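Local coordinates for protein beta-agarase D (Zobellia galactanivorans, PDB 4ASM) that cleaves the beta-1,4 linkages between D-galactose and 3,6-anhydro-L-galactose in agarose at random, with retention of the anomeric configuration, at residues Ile113-Thr118 with Glu333-Pro338; Asp157-Asp162 with Asn307-Gly312; Asn176-Ser181 with Asn280-Met285; Asn195-Gln200 with Gly271-Leu276. All blocks are in the same frame, centred on the assembly; numbering follows the deposited sequence.

Contact 1: residues Ile113-Thr118 with Glu333-Pro338; sequences ISRPET and EAYRSP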
loop_
_atom_site.group_PDB
_atom_site.type_symbol
_atom_site.label_atom_id
_atom_site.label_comp_id
_atom_site.label_asym_id
_atom_site.label_seq_id
_atom_site.Cartn_x
_atom_site.Cartn_y
_atom_site.Cartn_z
ATOM N N ILE A 113 17.380 -6.353 -16.868
ATOM C CA ILE A 113 18.118 -5.102 -16.898
ATOM C C ILE A 113 18.674 -4.821 -15.499
ATOM O O ILE A 113 18.181 -5.384 -14.528
ATOM C CB ILE A 113 17.243 -3.912 -17.394
ATOM C CG1 ILE A 113 15.992 -3.755 -16.523
ATOM C CG2 ILE A 113 16.844 -4.106 -18.874
ATOM C CD1 ILE A 113 15.205 -2.456 -16.784
ATOM N N SER A 114 19.680 -3.960 -15.415
ATOM C CA SER A 114 20.336 -3.636 -14.136
ATOM C C SER A 114 20.254 -2.157 -13.799
ATOM O O SER A 114 20.337 -1.287 -14.676
ATOM C CB SER A 114 21.812 -4.055 -14.161
ATOM O OG SER A 114 21.951 -5.468 -14.202
ATOM N N ARG A 115 20.086 -1.878 -12.510
ATOM C CA ARG A 115 20.086 -0.512 -12.006
ATOM C C ARG A 115 20.837 -0.520 -10.687
ATOM O O ARG A 115 21.060 -1.592 -10.128
ATOM C CB ARG A 115 18.646 -0.008 -11.802
ATOM C CG ARG A 115 17.808 0.158 -13.066
ATOM C CD ARG A 115 18.317 1.291 -13.922
ATOM N NE ARG A 115 17.467 1.481 -15.103
ATOM C CZ ARG A 115 17.619 0.883 -16.293
ATOM N NH1 ARG A 115 18.582 -0.007 -16.515
ATOM N NH2 ARG A 115 16.761 1.174 -17.270
ATOM N N PRO A 116 21.228 0.664 -10.173
ATOM C CA PRO A 116 21.787 0.711 -8.822
ATOM C C PRO A 116 20.861 0.061 -7.804
ATOM O O PRO A 116 19.642 0.261 -7.831
ATOM C CB PRO A 116 21.894 2.213 -8.534
ATOM C CG PRO A 116 22.074 2.842 -9.892
ATOM C CD PRO A 116 21.186 2.004 -10.791
ATOM N N GLU A 117 21.439 -0.733 -6.908
ATOM C CA GLU A 117 20.646 -1.410 -5.887
ATOM C C GLU A 117 20.220 -0.445 -4.795
ATOM O O GLU A 117 21.012 0.344 -4.307
ATOM C CB GLU A 117 21.420 -2.576 -5.261
ATOM C CG GLU A 117 20.624 -3.295 -4.187
ATOM C CD GLU A 117 21.237 -4.601 -3.765
ATOM O OE1 GLU A 117 21.311 -5.527 -4.599
ATOM O OE2 GLU A 117 21.625 -4.701 -2.583
ATOM N N THR A 118 18.957 -0.519 -4.416
ATOM C CA THR A 118 18.432 0.322 -3.344
ATOM C C THR A 118 18.143 -0.540 -2.131
ATOM O O THR A 118 17.237 -1.384 -2.149
ATOM C CB THR A 118 17.163 1.054 -3.772
ATOM O OG1 THR A 118 17.478 1.869 -4.913
ATOM C CG2 THR A 118 16.683 1.951 -2.635
ATOM N N GLU A 333 13.314 1.237 -14.067
ATOM C CA GLU A 333 13.584 1.153 -15.504
ATOM C C GLU A 333 13.540 2.548 -16.143
ATOM O O GLU A 333 14.366 2.866 -17.016
ATOM C CB GLU A 333 12.590 0.216 -16.177
ATOM C CG GLU A 333 12.801 0.111 -17.698
ATOM C CD GLU A 333 12.020 -1.005 -18.364
ATOM O OE1 GLU A 333 11.457 -1.862 -17.662
ATOM O OE2 GLU A 333 11.995 -1.021 -19.613
ATOM N N ALA A 334 12.578 3.357 -15.688
ATOM C CA ALA A 334 12.358 4.704 -16.211
ATOM C C ALA A 334 13.331 5.734 -15.623
ATOM O O ALA A 334 13.260 6.918 -15.981
ATOM C CB ALA A 334 10.915 5.137 -15.930
ATOM N N TYR A 335 14.230 5.299 -14.742
ATOM C CA TYR A 335 15.199 6.180 -14.056
ATOM C C TYR A 335 14.512 7.190 -13.148
ATOM O O TYR A 335 15.082 8.237 -12.797
ATOM C CB TYR A 335 16.140 6.879 -15.048
ATOM C CG TYR A 335 17.073 5.912 -15.745
ATOM C CD1 TYR A 335 18.228 5.454 -15.102
ATOM C CD2 TYR A 335 16.794 5.447 -17.019
ATOM C CE1 TYR A 335 19.077 4.573 -15.729
ATOM C CE2 TYR A 335 17.648 4.538 -17.657
ATOM C CZ TYR A 335 18.782 4.111 -17.004
ATOM O OH TYR A 335 19.644 3.214 -17.632
ATOM N N ARG A 336 13.273 6.893 -12.771
ATOM C CA ARG A 336 12.609 7.739 -11.785
ATOM C C ARG A 336 13.090 7.500 -10.353
ATOM O O ARG A 336 12.896 8.372 -9.515
ATOM C CB ARG A 336 11.083 7.722 -11.924
ATOM C CG ARG A 336 10.615 8.505 -13.169
ATOM C CD ARG A 336 9.105 8.752 -13.148
ATOM N NE ARG A 336 8.432 7.470 -13.278
ATOM C CZ ARG A 336 8.105 6.898 -14.436
ATOM N NH1 ARG A 336 8.344 7.500 -15.608
ATOM N NH2 ARG A 336 7.535 5.713 -14.415
ATOM N N SER A 337 13.772 6.369 -10.099
ATOM C CA SER A 337 14.425 6.058 -8.802
ATOM C C SER A 337 15.396 7.137 -8.388
ATOM O O SER A 337 15.916 7.843 -9.250
ATOM C CB SER A 337 15.331 4.818 -8.880
ATOM O OG SER A 337 14.802 3.729 -9.578
ATOM N N PRO A 338 15.712 7.211 -7.085
ATOM C CA PRO A 338 16.590 8.282 -6.581
ATOM C C PRO A 338 17.943 8.365 -7.261
ATOM O O PRO A 338 18.512 7.343 -7.657
ATOM C CB PRO A 338 16.764 7.930 -5.108
ATOM C CG PRO A 338 15.479 7.234 -4.769
ATOM C CD PRO A 338 15.215 6.372 -5.977
#

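Contact 2: residues Asp157-Asp162 with Asn307-Gly312; sequences DTQEID and NYLNNG. With IMD (imidazole), chain C.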
loop_
_atom_site.group_PDB
_atom_site.type_symbol
_atom_site.label_atom_id
_atom_site.label_comp_id
_atom_site.label_asym_id
_atom_site.label_seq_id
_atom_site.Cartn_x
_atom_site.Cartn_y
_atom_site.Cartn_z
ATOM N N ASP A 157 0.552 -15.039 -0.349
ATOM C CA ASP A 157 0.901 -14.078 -1.411
ATOM C C ASP A 157 -0.164 -13.974 -2.535
ATOM O O ASP A 157 0.130 -13.435 -3.600
ATOM C CB ASP A 157 2.294 -14.352 -2.025
ATOM C CG ASP A 157 3.427 -14.131 -1.043
ATOM O OD1 ASP A 157 3.252 -13.344 -0.088
ATOM O OD2 ASP A 157 4.504 -14.746 -1.258
ATOM N N THR A 158 -1.385 -14.451 -2.285
ATOM C CA THR A 158 -2.439 -14.371 -3.329
ATOM C C THR A 158 -3.358 -13.144 -3.213
ATOM O O THR A 158 -3.964 -12.733 -4.189
ATOM C CB THR A 158 -3.332 -15.635 -3.369
ATOM O OG1 THR A 158 -4.012 -15.811 -2.127
ATOM C CG2 THR A 158 -2.496 -16.887 -3.679
ATOM N N GLN A 159 -3.506 -12.604 -2.005
ATOM C CA GLN A 159 -4.487 -11.547 -1.777
ATOM C C GLN A 159 -3.836 -10.413 -1.027
ATOM O O GLN A 159 -3.153 -10.641 -0.028
ATOM C CB GLN A 159 -5.688 -12.073 -0.995
ATOM C CG GLN A 159 -6.437 -13.236 -1.692
ATOM C CD GLN A 159 -7.672 -13.739 -0.943
ATOM O OE1 GLN A 159 -8.184 -14.846 -1.233
ATOM N NE2 GLN A 159 -8.157 -12.971 -0.005
ATOM N N GLU A 160 -4.082 -9.183 -1.490
ATOM C CA GLU A 160 -3.409 -7.992 -0.943
ATOM C C GLU A 160 -4.352 -6.807 -0.938
ATOM O O GLU A 160 -5.114 -6.622 -1.878
ATOM C CB GLU A 160 -2.174 -7.675 -1.787
ATOM C CG GLU A 160 -1.547 -6.315 -1.538
ATOM C CD GLU A 160 -0.339 -6.074 -2.412
ATOM O OE1 GLU A 160 0.237 -7.043 -2.961
ATOM O OE2 GLU A 160 0.053 -4.880 -2.519
ATOM N N ILE A 161 -4.303 -6.032 0.136
ATOM C CA ILE A 161 -5.060 -4.773 0.208
ATOM C C ILE A 161 -4.074 -3.724 0.641
ATOM O O ILE A 161 -3.438 -3.885 1.663
ATOM C CB ILE A 161 -6.214 -4.861 1.229
ATOM C CG1 ILE A 161 -7.284 -5.837 0.722
ATOM C CG2 ILE A 161 -6.806 -3.466 1.528
ATOM C CD1 ILE A 161 -8.206 -6.403 1.822
ATOM N N ASP A 162 -3.915 -2.668 -0.151
ATOM C CA ASP A 162 -2.969 -1.627 0.216
ATOM C C ASP A 162 -3.678 -0.539 1.001
ATOM O O ASP A 162 -4.872 -0.284 0.793
ATOM C CB ASP A 162 -2.282 -1.046 -1.018
ATOM C CG ASP A 162 -1.502 -2.073 -1.771
ATOM O OD1 ASP A 162 -1.150 -3.117 -1.177
ATOM O OD2 ASP A 162 -1.264 -1.859 -2.962
ATOM N N ASN A 307 -10.650 -13.371 -12.434
ATOM C CA ASN A 307 -10.889 -14.611 -11.692
ATOM C C ASN A 307 -9.605 -15.290 -11.248
ATOM O O ASN A 307 -9.519 -16.532 -11.198
ATOM C CB ASN A 307 -11.747 -15.577 -12.523
ATOM C CG ASN A 307 -12.370 -16.659 -11.682
ATOM O OD1 ASN A 307 -12.729 -16.438 -10.529
ATOM N ND2 ASN A 307 -12.495 -17.861 -12.254
ATOM N N TYR A 308 -8.607 -14.481 -10.898
ATOM C CA TYR A 308 -7.309 -15.021 -10.466
ATOM C C TYR A 308 -7.445 -15.871 -9.197
ATOM O O TYR A 308 -6.686 -16.837 -8.999
ATOM C CB TYR A 308 -6.319 -13.880 -10.201
ATOM C CG TYR A 308 -5.812 -13.165 -11.431
ATOM C CD1 TYR A 308 -6.145 -13.595 -12.724
ATOM C CD2 TYR A 308 -5.008 -12.024 -11.303
ATOM C CE1 TYR A 308 -5.676 -12.902 -13.854
ATOM C CE2 TYR A 308 -4.548 -11.343 -12.388
ATOM C CZ TYR A 308 -4.875 -11.771 -13.680
ATOM O OH TYR A 308 -4.384 -11.041 -14.730
ATOM N N LEU A 309 -8.383 -15.510 -8.325
ATOM C CA LEU A 309 -8.557 -16.192 -7.032
ATOM C C LEU A 309 -9.429 -17.439 -7.141
ATOM O O LEU A 309 -9.476 -18.268 -6.204
ATOM C CB LEU A 309 -9.131 -15.244 -5.967
ATOM C CG LEU A 309 -8.331 -13.960 -5.708
ATOM C CD1 LEU A 309 -8.992 -13.159 -4.607
ATOM C CD2 LEU A 309 -6.853 -14.280 -5.361
ATOM N N ASN A 310 -10.143 -17.544 -8.264
ATOM C CA ASN A 310 -11.135 -18.606 -8.470
ATOM C C ASN A 310 -11.994 -18.862 -7.224
ATOM O O ASN A 310 -12.193 -20.018 -6.816
ATOM C CB ASN A 310 -10.453 -19.902 -8.932
ATOM C CG ASN A 310 -11.438 -20.875 -9.549
ATOM O OD1 ASN A 310 -12.447 -20.470 -10.123
ATOM N ND2 ASN A 310 -11.149 -22.166 -9.429
ATOM N N ASN A 311 -12.507 -17.793 -6.614
ATOM C CA ASN A 311 -13.160 -17.911 -5.317
ATOM C C ASN A 311 -14.429 -17.079 -5.179
ATOM O O ASN A 311 -14.885 -16.819 -4.063
ATOM C CB ASN A 311 -12.160 -17.565 -4.183
ATOM C CG ASN A 311 -11.959 -16.064 -3.997
ATOM O OD1 ASN A 311 -12.347 -15.266 -4.857
ATOM N ND2 ASN A 311 -11.331 -15.676 -2.895
ATOM N N GLY A 312 -14.994 -16.659 -6.304
ATOM C CA GLY A 312 -16.137 -15.751 -6.250
ATOM C C GLY A 312 -15.723 -14.286 -6.274
ATOM O O GLY A 312 -16.548 -13.419 -5.979
HETATM N N1 IMD C . 2.294 -3.555 -2.645
HETATM C C2 IMD C . 3.518 -4.013 -2.328
HETATM N N3 IMD C . 4.386 -2.982 -2.384
HETATM C C4 IMD C . 3.713 -1.859 -2.730
HETATM C C5 IMD C . 2.385 -2.230 -2.892
#

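Contact 3: residues Asn176-Ser181 with Asn280-Met285; sequences NSYFAS and NGYQKM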
loop_
_atom_site.group_PDB
_atom_site.type_symbol
_atom_site.label_atom_id
_atom_site.label_comp_id
_atom_site.label_asym_id
_atom_site.label_seq_id
_atom_site.Cartn_x
_atom_site.Cartn_y
_atom_site.Cartn_z
ATOM N N ASN A 176 9.700 12.857 -11.506
ATOM C CA ASN A 176 8.579 12.120 -10.909
ATOM C C ASN A 176 7.396 13.027 -10.515
ATOM O O ASN A 176 6.529 12.622 -9.759
ATOM C CB ASN A 176 9.086 11.365 -9.672
ATOM C CG ASN A 176 8.122 10.293 -9.202
ATOM O OD1 ASN A 176 7.708 9.435 -9.975
ATOM N ND2 ASN A 176 7.776 10.325 -7.912
ATOM N N SER A 177 7.377 14.264 -10.998
ATOM C CA SER A 177 6.276 15.202 -10.747
ATOM C C SER A 177 4.861 14.678 -11.040
ATOM O O SER A 177 3.915 15.046 -10.343
ATOM C CB SER A 177 6.530 16.547 -11.452
ATOM O OG SER A 177 6.413 16.436 -12.861
ATOM N N TYR A 178 4.704 13.826 -12.057
ATOM C CA TYR A 178 3.370 13.333 -12.421
ATOM C C TYR A 178 2.824 12.460 -11.306
ATOM O O TYR A 178 1.619 12.521 -11.002
ATOM C CB TYR A 178 3.450 12.538 -13.712
ATOM C CG TYR A 178 2.146 11.977 -14.230
ATOM C CD1 TYR A 178 1.651 10.748 -13.775
ATOM C CD2 TYR A 178 1.444 12.638 -15.245
ATOM C CE1 TYR A 178 0.448 10.224 -14.287
ATOM C CE2 TYR A 178 0.253 12.125 -15.755
ATOM C CZ TYR A 178 -0.235 10.928 -15.271
ATOM O OH TYR A 178 -1.406 10.435 -15.796
ATOM N N PHE A 179 3.706 11.656 -10.697
ATOM C CA PHE A 179 3.283 10.701 -9.655
ATOM C C PHE A 179 3.296 11.291 -8.262
ATOM O O PHE A 179 2.523 10.850 -7.410
ATOM C CB PHE A 179 4.104 9.405 -9.729
ATOM C CG PHE A 179 3.947 8.711 -11.028
ATOM C CD1 PHE A 179 2.773 8.018 -11.328
ATOM C CD2 PHE A 179 4.936 8.809 -12.001
ATOM C CE1 PHE A 179 2.610 7.401 -12.578
ATOM C CE2 PHE A 179 4.778 8.196 -13.238
ATOM C CZ PHE A 179 3.602 7.491 -13.516
ATOM N N ALA A 180 4.144 12.293 -8.030
ATOM C CA ALA A 180 4.308 12.852 -6.685
ATOM C C ALA A 180 3.034 13.469 -6.108
ATOM O O ALA A 180 2.879 13.549 -4.887
ATOM C CB ALA A 180 5.472 13.852 -6.655
ATOM N N SER A 181 2.144 13.932 -6.978
ATOM C CA SER A 181 0.892 14.555 -6.554
ATOM C C SER A 181 -0.213 13.551 -6.218
ATOM O O SER A 181 -1.300 13.946 -5.811
ATOM C CB SER A 181 0.378 15.528 -7.627
ATOM O OG SER A 181 0.070 14.801 -8.787
ATOM N N ASN A 280 -7.094 6.608 -22.518
ATOM C CA ASN A 280 -6.153 7.609 -22.013
ATOM C C ASN A 280 -5.089 7.009 -21.069
ATOM O O ASN A 280 -4.639 7.681 -20.134
ATOM C CB ASN A 280 -6.924 8.757 -21.323
ATOM C CG ASN A 280 -7.956 9.406 -22.240
ATOM O OD1 ASN A 280 -7.663 9.706 -23.400
ATOM N ND2 ASN A 280 -9.160 9.652 -21.713
ATOM N N GLY A 281 -4.691 5.757 -21.326
ATOM C CA GLY A 281 -3.645 5.070 -20.534
ATOM C C GLY A 281 -4.058 4.383 -19.229
ATOM O O GLY A 281 -3.218 3.831 -18.506
ATOM N N TYR A 282 -5.347 4.401 -18.935
ATOM C CA TYR A 282 -5.881 3.889 -17.680
ATOM C C TYR A 282 -7.045 2.978 -18.004
ATOM O O TYR A 282 -7.561 3.020 -19.125
ATOM C CB TYR A 282 -6.372 5.052 -16.817
ATOM C CG TYR A 282 -5.254 5.873 -16.251
ATOM C CD1 TYR A 282 -4.603 5.484 -15.081
ATOM C CD2 TYR A 282 -4.826 7.035 -16.899
ATOM C CE1 TYR A 282 -3.556 6.235 -14.564
ATOM C CE2 TYR A 282 -3.774 7.789 -16.390
ATOM C CZ TYR A 282 -3.148 7.378 -15.225
ATOM O OH TYR A 282 -2.107 8.118 -14.705
ATOM N N GLN A 283 -7.455 2.132 -17.063
ATOM C CA GLN A 283 -8.650 1.317 -17.267
ATOM C C GLN A 283 -9.838 2.197 -17.687
ATOM O O GLN A 283 -10.132 3.217 -17.049
ATOM C CB GLN A 283 -9.006 0.575 -15.984
ATOM C CG GLN A 283 -10.336 -0.164 -16.099
ATOM C CD GLN A 283 -10.744 -0.900 -14.852
ATOM O OE1 GLN A 283 -10.291 -0.585 -13.758
ATOM N NE2 GLN A 283 -11.610 -1.894 -15.009
ATOM N N LYS A 284 -10.498 1.823 -18.783
ATOM C CA LYS A 284 -11.670 2.574 -19.243
ATOM C C LYS A 284 -12.843 2.358 -18.296
ATOM O O LYS A 284 -13.222 1.211 -17.993
ATOM C CB LYS A 284 -12.047 2.171 -20.677
ATOM C CG LYS A 284 -13.122 3.063 -21.288
ATOM C CD LYS A 284 -13.464 2.610 -22.691
ATOM C CE LYS A 284 -14.596 3.473 -23.262
ATOM N NZ LYS A 284 -14.953 2.965 -24.619
ATOM N N MET A 285 -13.404 3.471 -17.816
ATOM C CA MET A 285 -14.497 3.419 -16.846
ATOM C C MET A 285 -15.671 4.254 -17.357
ATOM O O MET A 285 -15.472 5.252 -18.073
ATOM C CB MET A 285 -14.039 4.011 -15.498
ATOM C CG MET A 285 -12.779 3.348 -14.924
ATOM S SD MET A 285 -13.047 1.655 -14.388
ATOM C CE MET A 285 -13.787 1.876 -12.781
#

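Contact 4: residues Asn195-Gln200 with Gly271-Leu276; sequences NFKDYQ and GVNGQL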
loop_
_atom_site.group_PDB
_atom_site.type_symbol
_atom_site.label_atom_id
_atom_site.label_comp_id
_atom_site.label_asym_id
_atom_site.label_seq_id
_atom_site.Cartn_x
_atom_site.Cartn_y
_atom_site.Cartn_z
ATOM N N ASN A 195 1.666 -20.114 -13.050
ATOM C CA ASN A 195 0.892 -19.239 -13.929
ATOM C C ASN A 195 0.772 -17.833 -13.350
ATOM O O ASN A 195 -0.339 -17.350 -13.092
ATOM C CB ASN A 195 -0.496 -19.824 -14.201
ATOM C CG ASN A 195 -1.246 -19.071 -15.286
ATOM O OD1 ASN A 195 -0.658 -18.399 -16.116
ATOM N ND2 ASN A 195 -2.567 -19.164 -15.250
ATOM N N PHE A 196 1.915 -17.189 -13.135
ATOM C CA PHE A 196 1.938 -15.913 -12.413
ATOM C C PHE A 196 1.155 -14.822 -13.137
ATOM O O PHE A 196 1.410 -14.525 -14.317
ATOM C CB PHE A 196 3.366 -15.425 -12.162
ATOM C CG PHE A 196 3.412 -14.117 -11.413
ATOM C CD1 PHE A 196 3.135 -14.082 -10.054
ATOM C CD2 PHE A 196 3.658 -12.926 -12.086
ATOM C CE1 PHE A 196 3.160 -12.882 -9.356
ATOM C CE2 PHE A 196 3.676 -11.709 -11.390
ATOM C CZ PHE A 196 3.415 -11.705 -10.022
ATOM N N LYS A 197 0.218 -14.224 -12.400
ATOM C CA LYS A 197 -0.555 -13.071 -12.876
ATOM C C LYS A 197 -0.797 -12.120 -11.715
ATOM O O LYS A 197 -0.972 -12.552 -10.578
ATOM C CB LYS A 197 -1.897 -13.510 -13.459
ATOM C CG LYS A 197 -1.758 -14.444 -14.641
ATOM C CD LYS A 197 -3.065 -14.674 -15.343
ATOM C CE LYS A 197 -2.891 -15.668 -16.481
ATOM N NZ LYS A 197 -2.107 -15.104 -17.602
ATOM N N ASP A 198 -0.826 -10.826 -12.035
ATOM C CA ASP A 198 -0.973 -9.774 -11.031
ATOM C C ASP A 198 -2.022 -8.776 -11.512
ATOM O O ASP A 198 -1.905 -8.235 -12.603
ATOM C CB ASP A 198 0.393 -9.098 -10.864
ATOM C CG ASP A 198 0.390 -7.956 -9.849
ATOM O OD1 ASP A 198 -0.626 -7.729 -9.172
ATOM O OD2 ASP A 198 1.431 -7.284 -9.734
ATOM N N TYR A 199 -3.065 -8.580 -10.711
ATOM C CA TYR A 199 -4.036 -7.507 -10.952
ATOM C C TYR A 199 -4.031 -6.472 -9.819
ATOM O O TYR A 199 -4.012 -6.830 -8.653
ATOM C CB TYR A 199 -5.453 -8.064 -11.081
ATOM C CG TYR A 199 -6.443 -6.940 -11.244
ATOM C CD1 TYR A 199 -6.580 -6.307 -12.473
ATOM C CD2 TYR A 199 -7.192 -6.478 -10.161
ATOM C CE1 TYR A 199 -7.454 -5.232 -12.646
ATOM C CE2 TYR A 199 -8.082 -5.398 -10.309
ATOM C CZ TYR A 199 -8.201 -4.789 -11.562
ATOM O OH TYR A 199 -9.081 -3.745 -11.745
ATOM N N GLN A 200 -4.069 -5.198 -10.200
ATOM C CA GLN A 200 -4.269 -4.077 -9.288
ATOM C C GLN A 200 -5.114 -3.004 -9.998
ATOM O O GLN A 200 -5.165 -2.960 -11.235
ATOM C CB GLN A 200 -2.933 -3.481 -8.876
ATOM C CG GLN A 200 -2.206 -2.808 -10.042
ATOM C CD GLN A 200 -0.823 -2.350 -9.664
ATOM O OE1 GLN A 200 0.193 -2.843 -10.175
ATOM N NE2 GLN A 200 -0.770 -1.451 -8.726
ATOM N N GLY A 271 -12.244 -14.190 -17.454
ATOM C CA GLY A 271 -11.413 -15.343 -17.046
ATOM C C GLY A 271 -9.941 -14.979 -16.983
ATOM O O GLY A 271 -9.563 -13.818 -17.188
ATOM N N VAL A 272 -9.081 -15.966 -16.726
ATOM C CA VAL A 272 -7.692 -15.661 -16.321
ATOM C C VAL A 272 -6.777 -15.014 -17.364
ATOM O O VAL A 272 -5.757 -14.413 -17.025
ATOM C CB VAL A 272 -6.985 -16.881 -15.670
ATOM C CG1 VAL A 272 -7.754 -17.337 -14.438
ATOM C CG2 VAL A 272 -6.814 -18.007 -16.690
ATOM N N ASN A 273 -7.139 -15.121 -18.635
ATOM C CA ASN A 273 -6.343 -14.478 -19.663
ATOM C C ASN A 273 -6.902 -13.128 -20.125
ATOM O O ASN A 273 -6.401 -12.536 -21.085
ATOM C CB ASN A 273 -6.093 -15.432 -20.839
ATOM C CG ASN A 273 -5.182 -16.592 -20.450
ATOM O OD1 ASN A 273 -4.088 -16.390 -19.897
ATOM N ND2 ASN A 273 -5.632 -17.813 -20.725
ATOM N N GLY A 274 -7.905 -12.631 -19.400
ATOM C CA GLY A 274 -8.503 -11.326 -19.701
ATOM C C GLY A 274 -7.560 -10.135 -19.539
ATOM O O GLY A 274 -6.630 -10.158 -18.718
ATOM N N GLN A 275 -7.808 -9.087 -20.323
ATOM C CA GLN A 275 -7.078 -7.826 -20.212
ATOM C C GLN A 275 -8.052 -6.658 -20.117
ATOM O O GLN A 275 -9.167 -6.722 -20.613
ATOM C CB GLN A 275 -6.151 -7.598 -21.411
ATOM C CG GLN A 275 -4.980 -8.575 -21.509
ATOM C CD GLN A 275 -4.155 -8.401 -22.782
ATOM O OE1 GLN A 275 -3.591 -7.330 -23.043
ATOM N NE2 GLN A 275 -4.051 -9.472 -23.564
ATOM N N LEU A 276 -7.602 -5.578 -19.502
ATOM C CA LEU A 276 -8.400 -4.361 -19.409
ATOM C C LEU A 276 -8.527 -3.682 -20.767
ATOM O O LEU A 276 -7.559 -3.627 -21.521
ATOM C CB LEU A 276 -7.696 -3.387 -18.454
ATOM C CG LEU A 276 -7.557 -3.779 -16.980
ATOM C CD1 LEU A 276 -6.644 -2.782 -16.252
ATOM C CD2 LEU A 276 -8.910 -3.897 -16.284
HETATM O O HOH W 1 -3.497 -18.599 -18.112
#

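Contact 1: residues Ile113-Thr118 with Glu333-Pro338
The guanidinium of Arg-115 lies flat on the phenol end of Tyr-335, with planes 7° apart and centres at 4.1 Å. NE sits over the rim of the ring, while the Tyr-335 OH is 3.4 Å from Arg-115 CZ, above the middle of the guanidinium. Its opposite face takes the methyl CD1 of Ile-113. A bend at chi2 (-69°) turns the arginine chain across the tyrosine, and three hydrogen bonds then fix the group's rotation. Arg-115 NH2 donates to Glu-333 O at 2.9 Å, almost straight and on a carbonyl lone pair, NH1 reaches Ser-114 O at 2.8 Å, and NE binds Ala-332 O. Two of these carbonyls belong to the end of helix 329-333, which closes in a Schellman motif with Tyr-335 at positive phi; the contact joins that end to strand 112-125 of the GH16 catalytic domain. Glu-333, its CG anti to the backbone N, runs crosswise to Ile-113, whose CD1 packs 3.6 Å from Glu-333 CG. The glutamate carboxylate goes on to Ser-108 through OE2.

Contact 2: residues Asp157-Asp162 with Asn307-Gly312
Leu-309 pushes its two methyls against the side chain of Gln-159, at the start of the catalytic strand of this GH16 domain. Strand 159-166 carries the family's ExDxxE signature, here Glu-160, Asp-162 and Glu-165, with Glu-160 the probable nucleophile and Glu-165 the probable proton donor. Gln-159 and Leu-309 cross obliquely. CD2 of Leu-309 lies 3.8 Å from Gln-159 CG and also meets the backbone oxygen Thr-158 O at 3.5 Å, whereas CD1 spreads along the glutamine to its CD, at 3.9 Å. The leucine CG stands anti to its own carbonyl carbon (chi1 -56°), which aims the fork at the strand. Asn-311 comes at Gln-159 from the opposite direction, the two amides turned 77° against each other; its ND2 is committed to Lys-314 O. The loop 307-312 meets the end of Gln-159, while Glu-160 points the other way, to the catalytic face. On that face a bound imidazole, probably from the crystallisation liquor, also hydrogen-bonded to Glu-326, donates from N1 to Glu-160 OE2 at 2.6 Å.

Contact 3: residues Asn176-Ser181 with Asn280-Met285
Tyr-178 brings its hydroxyl to the hydroxyl end of Tyr-282, OH to OH at 2.7 Å, in a hydrogen bond that either could donate. The pair joins the short, weakly bonded helix 177-180 to strand 282-288 at the surface of the GH16 jelly-roll domain, spanning backbones whose nearest CA atoms, those of Tyr-178 and Gly-281, are 13.5 Å apart. The rings come from opposite directions and lie nearly parallel, about 12° between planes, yet do not stack: each hydroxyl sits at the other ring's edge, near its plane. With CG anti to the backbone N (chi1 -179°), Tyr-178 stretches away from its helix toward the strand. Its CD1 rests over the centre of the Phe-179 ring, 3.6 Å above the plane, and Phe-179 in turn meets Trp-330 edge-to-face. A phenylalanine in place of Tyr-282 would probably leave the Tyr-178 hydroxyl without its mate and remove the one polar link between the two segments. The offset of the rings also sets Tyr-282 OH 3.3 Å from Tyr-178 CE1.

Contact 4: residues Asn195-Gln200 with Gly271-Leu276
The ring of Tyr-199 meets Leu-276 at its edge, CE1 lying 4.1 Å from the methyl CD2 near the ring plane, and the two side chains cross at about a right angle. Tyr-308 and Pro-305 also pack against this tyrosine. The other flat group, the amide of Asn-273, uses OD1 for two donors: Lys-197 NZ, a weak bond at 3.3 Å, and a water at 2.9 Å that itself accepts from Asn-195 ND2. Lys-197 runs extended to CE and bends only at its last torsion (chi4 -70°), laying CD and CE alongside Val-272 O, each at 3.2 Å, before NZ turns to the asparagine. With Lys-197 cut back to alanine, the Val-272 carbonyl would probably lose its covering and Asn-273 OD1 keep the water but no ammonium partner. Gly-271 to Gly-274 form a type I beta turn, closed by Gly-274 N to Gly-271 O at 3.0 Å. The contact thereby packs this surface turn on strand 197-199, which pairs antiparallel with strand 183-191 in the beta-jelly-roll sandwich of GH16 enzymes.

Contacts 1, 3 and 4 lie at the surface, while contact 2 is partly buried and reaches the catalytic strand. Their chemistry follows: contact 1 combines a cationic stack with charged-to-carbonyl bonds, contact 3 rests on a single phenol pair, contact 4 mixes a weak ammonium bond, water and an apolar edge, and contact 2 is mostly methyl packing. Contacts 2 and 4 are neighbours, centres about 11 Å apart: Tyr-308 of contact 2's loop packs on Lys-197 and on the backbone oxygen of Val-272 in contact 4. Gln-283 ties contact 3 to contact 4 by touching Leu-276, and Arg-336 ties contact 1 to contact 3 by packing on Asn-176 and Phe-179. Contacts 1 and 2 do not touch.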